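Local coordinates for protein geobacter metallireducens SMUG1 (PDB 5H9I) that is a SMUG1-type member of the UDG-like superfamily, an alpha/beta protein with a helix-flanked parallel sheet and a pocket occupied by xanthine, at residues 7-15 / 34-45; 171-179 / 196-206. All coordinates share one frame; numbering follows the deposited sequence.

Contact 1 (7-15 / 34-45); sequences LAAISDALA and LLYAREPHVAYL
D12 and R38 form a two-pronged salt bridge between helix 7-19 and the first turn of helix 38-48. R38 presents the flank of its guanidinium, with NE 3.0 Å from OD1 of D12 and NH2 2.8 Å from OD2 of D12, and each carboxylate oxygen accepts through its syn lone pair. The NE bond is nearly straight, 163° at the hydrogen, whereas NH2 finds its oxygen tilted from the guanidinium plane. With CG anti to the backbone N (chi1 -176°) and the chain extended as far as NE, R38 reaches across to meet the aspartate at about a right angle, the two flat groups almost coplanar. CG2 of V42 covers the centre of one guanidinium face. A water donates to the carbonyl of L34 and, weakly, to OD1 of D12.

A second polar link joins S11 to H41: OG of S11 lies 3.0 Å from NE2 of H41, in plane at the ring edge. The other nitrogen, ND1, is hydrogen-bonded to the carbonyl of G71, so both nitrogens help fix the ring's rotation, while L34 CD2 rests over one face. H41 lies in the neighbourhood of the xanthine pocket, its side chain about 9 Å from the ligand.

The framework is a helix pair running roughly antiparallel, 141° between the short axes, on the flank of the UDG-like fold. Near strand 135-139 its packing is apolar: CB of L7 meets CB of L45 at 4.1 Å, CD1 of L45 presses on the backbone at CA of A8, 3.7 Å away, and F136 touches both leucines. At the opposite end of the contact, CD1 of L34 lies 3.7 Å from the carbonyl O of S11, and A15 CB touches L35 CD2 at 4.0 Å.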
loop_
_atom_site.group_PDB
_atom_site.type_symbol
_atom_site.label_atom_id
_atom_site.label_comp_id
_atom_site.label_asym_id
_atom_site.label_seq_id
_atom_site.Cartn_x
_atom_site.Cartn_y
_atom_site.Cartn_z
ATOM N N LEU A 7 -13.159 -6.180 -0.236
ATOM C CA LEU A 7 -12.083 -5.403 0.303
ATOM C C LEU A 7 -12.423 -4.356 1.273
ATOM O O LEU A 7 -11.660 -4.014 2.169
ATOM C CB LEU A 7 -11.205 -4.882 -0.836
ATOM C CG LEU A 7 -10.467 -5.874 -1.745
ATOM C CD1 LEU A 7 -9.744 -5.120 -2.878
ATOM C CD2 LEU A 7 -9.489 -6.621 -1.005
ATOM N N ALA A 8 -13.585 -3.674 1.029
ATOM C CA ALA A 8 -13.895 -2.582 1.958
ATOM C C ALA A 8 -14.155 -3.105 3.371
ATOM O O ALA A 8 -13.692 -2.434 4.321
ATOM C CB ALA A 8 -15.172 -1.882 1.484
ATOM N N ALA A 9 -14.795 -4.240 3.456
ATOM C CA ALA A 9 -14.993 -4.900 4.797
ATOM C C ALA A 9 -13.645 -5.184 5.471
ATOM O O ALA A 9 -13.434 -5.013 6.698
ATOM C CB ALA A 9 -15.741 -6.173 4.650
ATOM N N ILE A 10 -12.720 -5.690 4.673
ATOM C CA ILE A 10 -11.400 -5.989 5.166
ATOM C C ILE A 10 -10.697 -4.726 5.660
ATOM O O ILE A 10 -10.114 -4.740 6.688
ATOM C CB ILE A 10 -10.558 -6.686 4.070
ATOM C CG1 ILE A 10 -11.153 -8.066 3.771
ATOM C CG2 ILE A 10 -9.104 -6.847 4.511
ATOM C CD1 ILE A 10 -10.615 -8.781 2.549
ATOM N N SER A 11 -10.769 -3.637 4.899
ATOM C CA SER A 11 -10.112 -2.409 5.318
ATOM C C SER A 11 -10.778 -1.838 6.590
ATOM O O SER A 11 -10.121 -1.312 7.436
ATOM C CB SER A 11 -10.021 -1.306 4.190
ATOM O OG SER A 11 -8.849 -1.422 3.335
ATOM N N ASP A 12 -12.095 -1.923 6.644
ATOM C CA ASP A 12 -12.794 -1.404 7.831
ATOM C C ASP A 12 -12.424 -2.214 9.076
ATOM O O ASP A 12 -12.223 -1.647 10.097
ATOM C CB ASP A 12 -14.296 -1.319 7.594
ATOM C CG ASP A 12 -14.701 -0.131 6.655
ATOM O OD1 ASP A 12 -13.969 0.837 6.481
ATOM O OD2 ASP A 12 -15.754 -0.177 6.109
ATOM N N ALA A 13 -12.284 -3.516 8.920
ATOM C CA ALA A 13 -11.912 -4.440 10.050
ATOM C C ALA A 13 -10.492 -4.106 10.459
ATOM O O ALA A 13 -10.153 -4.022 11.640
ATOM C CB ALA A 13 -12.018 -5.833 9.662
ATOM N N LEU A 14 -9.583 -3.954 9.493
ATOM C CA LEU A 14 -8.232 -3.519 9.798
ATOM C C LEU A 14 -8.197 -2.197 10.585
ATOM O O LEU A 14 -7.486 -2.030 11.514
ATOM C CB LEU A 14 -7.388 -3.479 8.540
ATOM C CG LEU A 14 -5.935 -2.973 8.678
ATOM C CD1 LEU A 14 -5.150 -3.830 9.706
ATOM C CD2 LEU A 14 -5.252 -2.964 7.289
ATOM N N ALA A 15 -8.915 -1.179 10.110
ATOM C CA ALA A 15 -8.936 0.132 10.831
ATOM C C ALA A 15 -9.403 -0.016 12.283
ATOM O O ALA A 15 -8.785 0.555 13.162
ATOM C CB ALA A 15 -9.848 1.139 10.076
ATOM N N LEU A 34 -7.125 5.282 6.067
ATOM C CA LEU A 34 -8.358 4.501 5.955
ATOM C C LEU A 34 -9.474 5.230 6.565
ATOM O O LEU A 34 -10.652 4.991 6.203
ATOM C CB LEU A 34 -8.228 3.117 6.618
ATOM C CG LEU A 34 -7.131 2.236 6.167
ATOM C CD1 LEU A 34 -7.157 0.837 6.768
ATOM C CD2 LEU A 34 -7.072 2.118 4.628
ATOM N N LEU A 35 -9.187 6.149 7.484
ATOM C CA LEU A 35 -10.212 6.951 8.142
ATOM C C LEU A 35 -10.389 8.312 7.520
ATOM O O LEU A 35 -11.514 8.746 7.284
ATOM C CB LEU A 35 -9.876 7.060 9.619
ATOM C CG LEU A 35 -9.665 5.801 10.403
ATOM C CD1 LEU A 35 -9.307 6.045 11.883
ATOM C CD2 LEU A 35 -10.905 4.978 10.361
ATOM N N TYR A 36 -9.317 9.027 7.247
ATOM C CA TYR A 36 -9.441 10.374 6.728
ATOM C C TYR A 36 -9.516 10.532 5.216
ATOM O O TYR A 36 -9.854 11.544 4.730
ATOM C CB TYR A 36 -8.346 11.283 7.332
ATOM C CG TYR A 36 -6.931 11.012 6.924
ATOM C CD1 TYR A 36 -6.486 11.387 5.688
ATOM C CD2 TYR A 36 -6.047 10.448 7.781
ATOM C CE1 TYR A 36 -5.195 11.177 5.320
ATOM C CE2 TYR A 36 -4.745 10.251 7.427
ATOM C CZ TYR A 36 -4.328 10.598 6.187
ATOM O OH TYR A 36 -3.048 10.416 5.843
ATOM N N ALA A 37 -9.212 9.452 4.510
ATOM C CA ALA A 37 -9.317 9.432 3.055
ATOM C C ALA A 37 -10.127 8.214 2.630
ATOM O O ALA A 37 -9.815 7.553 1.704
ATOM C CB ALA A 37 -7.945 9.402 2.405
ATOM N N ARG A 38 -11.200 7.997 3.354
ATOM C CA ARG A 38 -12.006 6.816 3.169
ATOM C C ARG A 38 -12.729 6.767 1.820
ATOM O O ARG A 38 -12.745 5.780 1.214
ATOM C CB ARG A 38 -12.971 6.628 4.351
ATOM C CG ARG A 38 -13.761 5.322 4.217
ATOM C CD ARG A 38 -14.422 4.747 5.466
ATOM N NE ARG A 38 -14.956 3.391 5.232
ATOM C CZ ARG A 38 -16.061 3.146 4.549
ATOM N NH1 ARG A 38 -16.746 4.149 4.055
ATOM N NH2 ARG A 38 -16.490 1.908 4.351
ATOM N N GLU A 39 -13.260 7.887 1.381
ATOM C CA GLU A 39 -14.024 7.919 0.144
ATOM C C GLU A 39 -13.125 7.572 -1.026
ATOM O O GLU A 39 -13.436 6.675 -1.809
ATOM C CB GLU A 39 -14.881 9.197 -0.078
ATOM C CG GLU A 39 -15.972 9.193 0.951
ATOM C CD GLU A 39 -16.945 10.335 0.819
ATOM O OE1 GLU A 39 -16.586 11.286 0.139
ATOM O OE2 GLU A 39 -18.047 10.097 1.370
ATOM N N PRO A 40 -11.954 8.218 -1.148
ATOM C CA PRO A 40 -11.113 7.829 -2.309
ATOM C C PRO A 40 -10.527 6.398 -2.147
ATOM O O PRO A 40 -10.385 5.670 -3.146
ATOM C CB PRO A 40 -10.048 8.882 -2.386
ATOM C CG PRO A 40 -10.159 9.610 -1.071
ATOM C CD PRO A 40 -11.531 9.507 -0.563
ATOM N N HIS A 41 -10.246 6.000 -0.916
ATOM C CA HIS A 41 -9.742 4.623 -0.712
ATOM C C HIS A 41 -10.793 3.587 -1.123
ATOM O O HIS A 41 -10.471 2.652 -1.842
ATOM C CB HIS A 41 -9.390 4.458 0.735
ATOM C CG HIS A 41 -8.841 3.101 1.058
ATOM N ND1 HIS A 41 -7.580 2.679 0.618
ATOM C CD2 HIS A 41 -9.379 2.032 1.671
ATOM C CE1 HIS A 41 -7.395 1.434 1.011
ATOM N NE2 HIS A 41 -8.468 1.014 1.643
ATOM N N VAL A 42 -12.030 3.758 -0.656
ATOM C CA VAL A 42 -13.073 2.827 -1.055
ATOM C C VAL A 42 -13.378 2.893 -2.542
ATOM O O VAL A 42 -13.743 1.879 -3.133
ATOM C CB VAL A 42 -14.312 3.054 -0.129
ATOM C CG1 VAL A 42 -15.485 2.234 -0.625
ATOM C CG2 VAL A 42 -13.967 2.675 1.314
ATOM N N ALA A 43 -13.302 4.082 -3.165
ATOM C CA ALA A 43 -13.362 4.156 -4.590
ATOM C C ALA A 43 -12.347 3.225 -5.293
ATOM O O ALA A 43 -12.673 2.508 -6.209
ATOM C CB ALA A 43 -13.234 5.611 -5.099
ATOM N N TYR A 44 -11.124 3.301 -4.801
ATOM C CA TYR A 44 -10.071 2.482 -5.423
ATOM C C TYR A 44 -10.380 0.996 -5.165
ATOM O O TYR A 44 -10.336 0.184 -6.104
ATOM C CB TYR A 44 -8.731 2.851 -4.744
ATOM C CG TYR A 44 -7.572 1.922 -5.060
ATOM C CD1 TYR A 44 -7.055 1.874 -6.341
ATOM C CD2 TYR A 44 -7.051 1.104 -4.068
ATOM C CE1 TYR A 44 -5.984 1.031 -6.675
ATOM C CE2 TYR A 44 -5.982 0.236 -4.417
ATOM C CZ TYR A 44 -5.498 0.222 -5.714
ATOM O OH TYR A 44 -4.498 -0.681 -6.038
ATOM N N LEU A 45 -10.770 0.594 -3.931
ATOM C CA LEU A 45 -11.098 -0.779 -3.656
ATOM C C LEU A 45 -12.258 -1.270 -4.510
ATOM O O LEU A 45 -12.220 -2.366 -5.069
ATOM C CB LEU A 45 -11.470 -1.020 -2.221
ATOM C CG LEU A 45 -10.412 -0.618 -1.194
ATOM C CD1 LEU A 45 -11.053 -0.895 0.221
ATOM C CD2 LEU A 45 -9.096 -1.284 -1.355
HETATM O O HOH W 1 -11.407 2.346 4.771
#

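Contact 2 (171-179 / 196-206); sequences DLALRRTVV and RCHEALEGFDV
R175 runs past the F204 ring and the carbonyl of A200 and touches both along much of its length. Its CB approaches CZ of F204 at 3.9 Å. One bond further out, CG comes 3.6 Å from the same CZ, and CD is 3.6 Å from F204 CE1; both carbons also lie 3.3 Å from O of A200. The arginine chain crosses the phenyl at about a right angle. There the chain bends (chi3 -72°) and swings the guanidinium toward helix 191-201. NH1 donates to O of A200 at 3.0 Å with an angle of 163° at the hydrogen, the bond lying in both the guanidinium and carbonyl planes and using a carbonyl lone pair. The carbonyl O of D171 sits over the centre of one guanidinium face.

CG2 of V179 abuts the edge of the F204 ring, and V178 turns CG2 to L201 and CG1 to F204 and V206. Deeper in, CD2 of L174 packs 3.9 Å from CB of A200 and against SG of C197.

At the far end, NH2 of R196 donates to OD1 of D171 at 3.0 Å through the syn lone pair, the two planes almost coplanar. The hydroxyl of Y140 is hydrogen-bonded to both partners, at D171 OD1 and R196 NE, which should help to hold the pair in place.

The two helices cross at 76° over strands 55-59 and 185-189, which L174 and C197 help to cover; helix 191-201 is the connection of the beta-alpha-beta crossover between parallel strands 185-189 and 207-211, as in alpha/beta folds.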
loop_
_atom_site.group_PDB
_atom_site.type_symbol
_atom_site.label_atom_id
_atom_site.label_comp_id
_atom_site.label_asym_id
_atom_site.label_seq_id
_atom_site.Cartn_x
_atom_site.Cartn_y
_atom_site.Cartn_z
ATOM N N ASP A 171 -1.192 -8.766 9.304
ATOM C CA ASP A 171 -1.164 -10.144 8.744
ATOM C C ASP A 171 -2.573 -10.729 8.491
ATOM O O ASP A 171 -2.811 -11.377 7.489
ATOM C CB ASP A 171 -0.431 -11.102 9.757
ATOM C CG ASP A 171 1.065 -10.924 9.854
ATOM O OD1 ASP A 171 1.696 -10.131 9.118
ATOM O OD2 ASP A 171 1.632 -11.554 10.862
ATOM N N LEU A 172 -3.448 -10.464 9.474
ATOM C CA LEU A 172 -4.810 -10.942 9.336
ATOM C C LEU A 172 -5.528 -10.288 8.085
ATOM O O LEU A 172 -6.148 -10.991 7.292
ATOM C CB LEU A 172 -5.627 -10.629 10.583
ATOM C CG LEU A 172 -7.164 -10.822 10.515
ATOM C CD1 LEU A 172 -7.477 -12.263 10.159
ATOM C CD2 LEU A 172 -7.753 -10.390 11.839
ATOM N N ALA A 173 -5.282 -8.973 7.935
ATOM C CA ALA A 173 -5.913 -8.278 6.789
ATOM C C ALA A 173 -5.337 -8.855 5.491
ATOM O O ALA A 173 -6.019 -8.969 4.492
ATOM C CB ALA A 173 -5.692 -6.781 6.879
ATOM N N LEU A 174 -4.029 -9.128 5.456
ATOM C CA LEU A 174 -3.429 -9.657 4.270
ATOM C C LEU A 174 -3.938 -11.072 3.879
ATOM O O LEU A 174 -4.235 -11.356 2.770
ATOM C CB LEU A 174 -1.866 -9.645 4.342
ATOM C CG LEU A 174 -1.099 -10.145 3.175
ATOM C CD1 LEU A 174 -1.459 -9.467 1.853
ATOM C CD2 LEU A 174 0.430 -10.032 3.516
ATOM N N ARG A 175 -4.017 -11.950 4.943
ATOM C CA ARG A 175 -4.616 -13.211 4.709
ATOM C C ARG A 175 -6.079 -13.104 4.181
ATOM O O ARG A 175 -6.400 -13.812 3.243
ATOM C CB ARG A 175 -4.592 -14.082 5.976
ATOM C CG ARG A 175 -3.226 -14.644 6.286
ATOM C CD ARG A 175 -3.261 -15.561 7.447
ATOM N NE ARG A 175 -3.448 -14.943 8.729
ATOM C CZ ARG A 175 -2.443 -14.503 9.493
ATOM N NH1 ARG A 175 -1.198 -14.616 9.123
ATOM N NH2 ARG A 175 -2.752 -13.937 10.652
ATOM N N ARG A 176 -6.885 -12.212 4.775
ATOM C CA ARG A 176 -8.209 -12.025 4.297
ATOM C C ARG A 176 -8.221 -11.537 2.820
ATOM O O ARG A 176 -9.050 -12.007 2.027
ATOM C CB ARG A 176 -8.921 -11.000 5.147
ATOM C CG ARG A 176 -9.332 -11.547 6.531
ATOM C CD ARG A 176 -9.787 -10.495 7.402
ATOM N NE ARG A 176 -10.502 -11.056 8.578
ATOM C CZ ARG A 176 -10.780 -10.367 9.658
ATOM N NH1 ARG A 176 -10.412 -9.115 9.882
ATOM N NH2 ARG A 176 -11.472 -11.058 10.612
ATOM N N THR A 177 -7.302 -10.648 2.498
ATOM C CA THR A 177 -7.206 -10.136 1.123
ATOM C C THR A 177 -6.930 -11.246 0.144
ATOM O O THR A 177 -7.475 -11.350 -0.978
ATOM C CB THR A 177 -6.167 -9.007 1.072
ATOM O OG1 THR A 177 -6.535 -7.968 1.957
ATOM C CG2 THR A 177 -6.016 -8.535 -0.353
ATOM N N VAL A 178 -5.998 -12.125 0.543
ATOM C CA VAL A 178 -5.620 -13.235 -0.328
ATOM C C VAL A 178 -6.762 -14.271 -0.438
ATOM O O VAL A 178 -7.005 -14.817 -1.524
ATOM C CB VAL A 178 -4.274 -13.879 0.182
ATOM C CG1 VAL A 178 -4.019 -15.240 -0.454
ATOM C CG2 VAL A 178 -3.166 -12.893 -0.107
ATOM N N VAL A 179 -7.448 -14.549 0.653
ATOM C CA VAL A 179 -8.583 -15.473 0.542
ATOM C C VAL A 179 -9.679 -14.870 -0.366
ATOM O O VAL A 179 -10.276 -15.609 -1.140
ATOM C CB VAL A 179 -9.165 -15.786 1.927
ATOM C CG1 VAL A 179 -10.557 -16.509 1.827
ATOM C CG2 VAL A 179 -8.119 -16.621 2.697
ATOM N N ARG A 196 7.146 -9.706 5.157
ATOM C CA ARG A 196 5.832 -9.838 5.772
ATOM C C ARG A 196 4.921 -10.810 5.007
ATOM O O ARG A 196 4.110 -11.504 5.626
ATOM C CB ARG A 196 5.130 -8.529 5.912
ATOM C CG ARG A 196 5.883 -7.495 6.798
ATOM C CD ARG A 196 6.327 -8.036 8.153
ATOM N NE ARG A 196 5.292 -8.787 8.875
ATOM C CZ ARG A 196 5.507 -9.786 9.721
ATOM N NH1 ARG A 196 6.745 -10.153 10.056
ATOM N NH2 ARG A 196 4.460 -10.390 10.294
ATOM N N CYS A 197 4.968 -10.774 3.662
ATOM C CA CYS A 197 4.150 -11.686 2.871
ATOM C C CYS A 197 4.582 -13.156 3.188
ATOM O O CYS A 197 3.679 -13.976 3.271
ATOM C CB CYS A 197 4.274 -11.395 1.382
ATOM S SG CYS A 197 3.539 -9.774 0.880
ATOM N N HIS A 198 5.854 -13.480 3.227
ATOM C CA HIS A 198 6.225 -14.857 3.533
ATOM C C HIS A 198 5.706 -15.181 4.913
ATOM O O HIS A 198 5.166 -16.325 5.095
ATOM C CB HIS A 198 7.745 -15.024 3.472
ATOM C CG HIS A 198 8.334 -15.043 2.119
ATOM N ND1 HIS A 198 8.122 -16.040 1.223
ATOM C CD2 HIS A 198 9.202 -14.200 1.526
ATOM C CE1 HIS A 198 8.818 -15.811 0.122
ATOM N NE2 HIS A 198 9.453 -14.670 0.280
ATOM N N GLU A 199 5.794 -14.298 5.857
ATOM C CA GLU A 199 5.387 -14.580 7.267
ATOM C C GLU A 199 3.865 -14.777 7.384
ATOM O O GLU A 199 3.372 -15.692 8.029
ATOM C CB GLU A 199 5.786 -13.484 8.235
ATOM C CG GLU A 199 7.267 -13.397 8.553
ATOM C CD GLU A 199 7.685 -14.409 9.634
ATOM O OE1 GLU A 199 6.995 -14.515 10.617
ATOM O OE2 GLU A 199 8.648 -15.075 9.388
ATOM N N ALA A 200 3.099 -13.914 6.739
ATOM C CA ALA A 200 1.675 -13.937 6.864
ATOM C C ALA A 200 0.997 -15.057 6.109
ATOM O O ALA A 200 -0.074 -15.491 6.520
ATOM C CB ALA A 200 1.095 -12.561 6.430
ATOM N N LEU A 201 1.553 -15.454 4.974
ATOM C CA LEU A 201 0.913 -16.316 4.009
ATOM C C LEU A 201 1.474 -17.756 3.927
ATOM O O LEU A 201 1.056 -18.496 3.072
ATOM C CB LEU A 201 0.938 -15.687 2.617
ATOM C CG LEU A 201 0.299 -14.323 2.590
ATOM C CD1 LEU A 201 0.553 -13.684 1.234
ATOM C CD2 LEU A 201 -1.167 -14.404 2.876
ATOM N N GLU A 202 2.405 -18.085 4.825
ATOM C CA GLU A 202 2.887 -19.482 4.826
ATOM C C GLU A 202 1.719 -20.469 5.008
ATOM O O GLU A 202 0.855 -20.299 5.840
ATOM C CB GLU A 202 3.902 -19.613 5.889
ATOM C CG GLU A 202 4.530 -21.011 5.868
ATOM C CD GLU A 202 5.578 -21.213 6.882
ATOM O OE1 GLU A 202 6.529 -20.447 6.863
ATOM O OE2 GLU A 202 5.349 -22.108 7.740
ATOM N N GLY A 203 1.723 -21.489 4.147
ATOM C CA GLY A 203 0.734 -22.494 4.062
ATOM C C GLY A 203 -0.419 -22.221 3.208
ATOM O O GLY A 203 -1.246 -23.107 2.962
ATOM N N PHE A 204 -0.559 -20.999 2.696
ATOM C CA PHE A 204 -1.475 -20.747 1.638
ATOM C C PHE A 204 -0.926 -21.285 0.294
ATOM O O PHE A 204 0.265 -21.341 0.011
ATOM C CB PHE A 204 -1.752 -19.209 1.536
ATOM C CG PHE A 204 -2.612 -18.695 2.637
ATOM C CD1 PHE A 204 -2.168 -18.610 3.955
ATOM C CD2 PHE A 204 -3.886 -18.284 2.415
ATOM C CE1 PHE A 204 -2.948 -18.148 4.989
ATOM C CE2 PHE A 204 -4.668 -17.743 3.422
ATOM C CZ PHE A 204 -4.247 -17.750 4.741
ATOM N N ASP A 205 -1.863 -21.546 -0.575
ATOM C CA ASP A 205 -1.495 -22.003 -1.890
ATOM C C ASP A 205 -1.160 -20.819 -2.833
ATOM O O ASP A 205 -1.871 -20.550 -3.806
ATOM C CB ASP A 205 -2.613 -22.841 -2.426
ATOM C CG ASP A 205 -2.174 -23.642 -3.655
ATOM O OD1 ASP A 205 -0.979 -23.762 -3.988
ATOM O OD2 ASP A 205 -3.102 -24.185 -4.273
ATOM N N VAL A 206 -0.105 -20.071 -2.508
ATOM C CA VAL A 206 0.332 -18.886 -3.256
ATOM C C VAL A 206 1.830 -18.888 -3.280
ATOM O O VAL A 206 2.417 -19.371 -2.354
ATOM C CB VAL A 206 -0.025 -17.506 -2.657
ATOM C CG1 VAL A 206 -1.430 -17.191 -2.778
ATOM C CG2 VAL A 206 0.433 -17.360 -1.229
#

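In the fold
From the N terminus, helix 7-19 runs out, strand 29-31 of the small antiparallel sheet follows, and the chain folds back through helices 33-36 and 38-48, so that contact 1 closes a short loop. Contact 2 opens far later, after strands 55-59 and 135-139 of the parallel sheet have been laid down, and closes its own short loop around strand 185-189. The two stand in series, neither enclosing nor crossing the other. Space brings them together: I10 of contact 1 packs on A173, R176 and T177 of contact 2, and A13 reaches R176. Helix 160-181 thus lies between the N-terminal helix and helix 191-201, joining the helical flank to the parallel sheet.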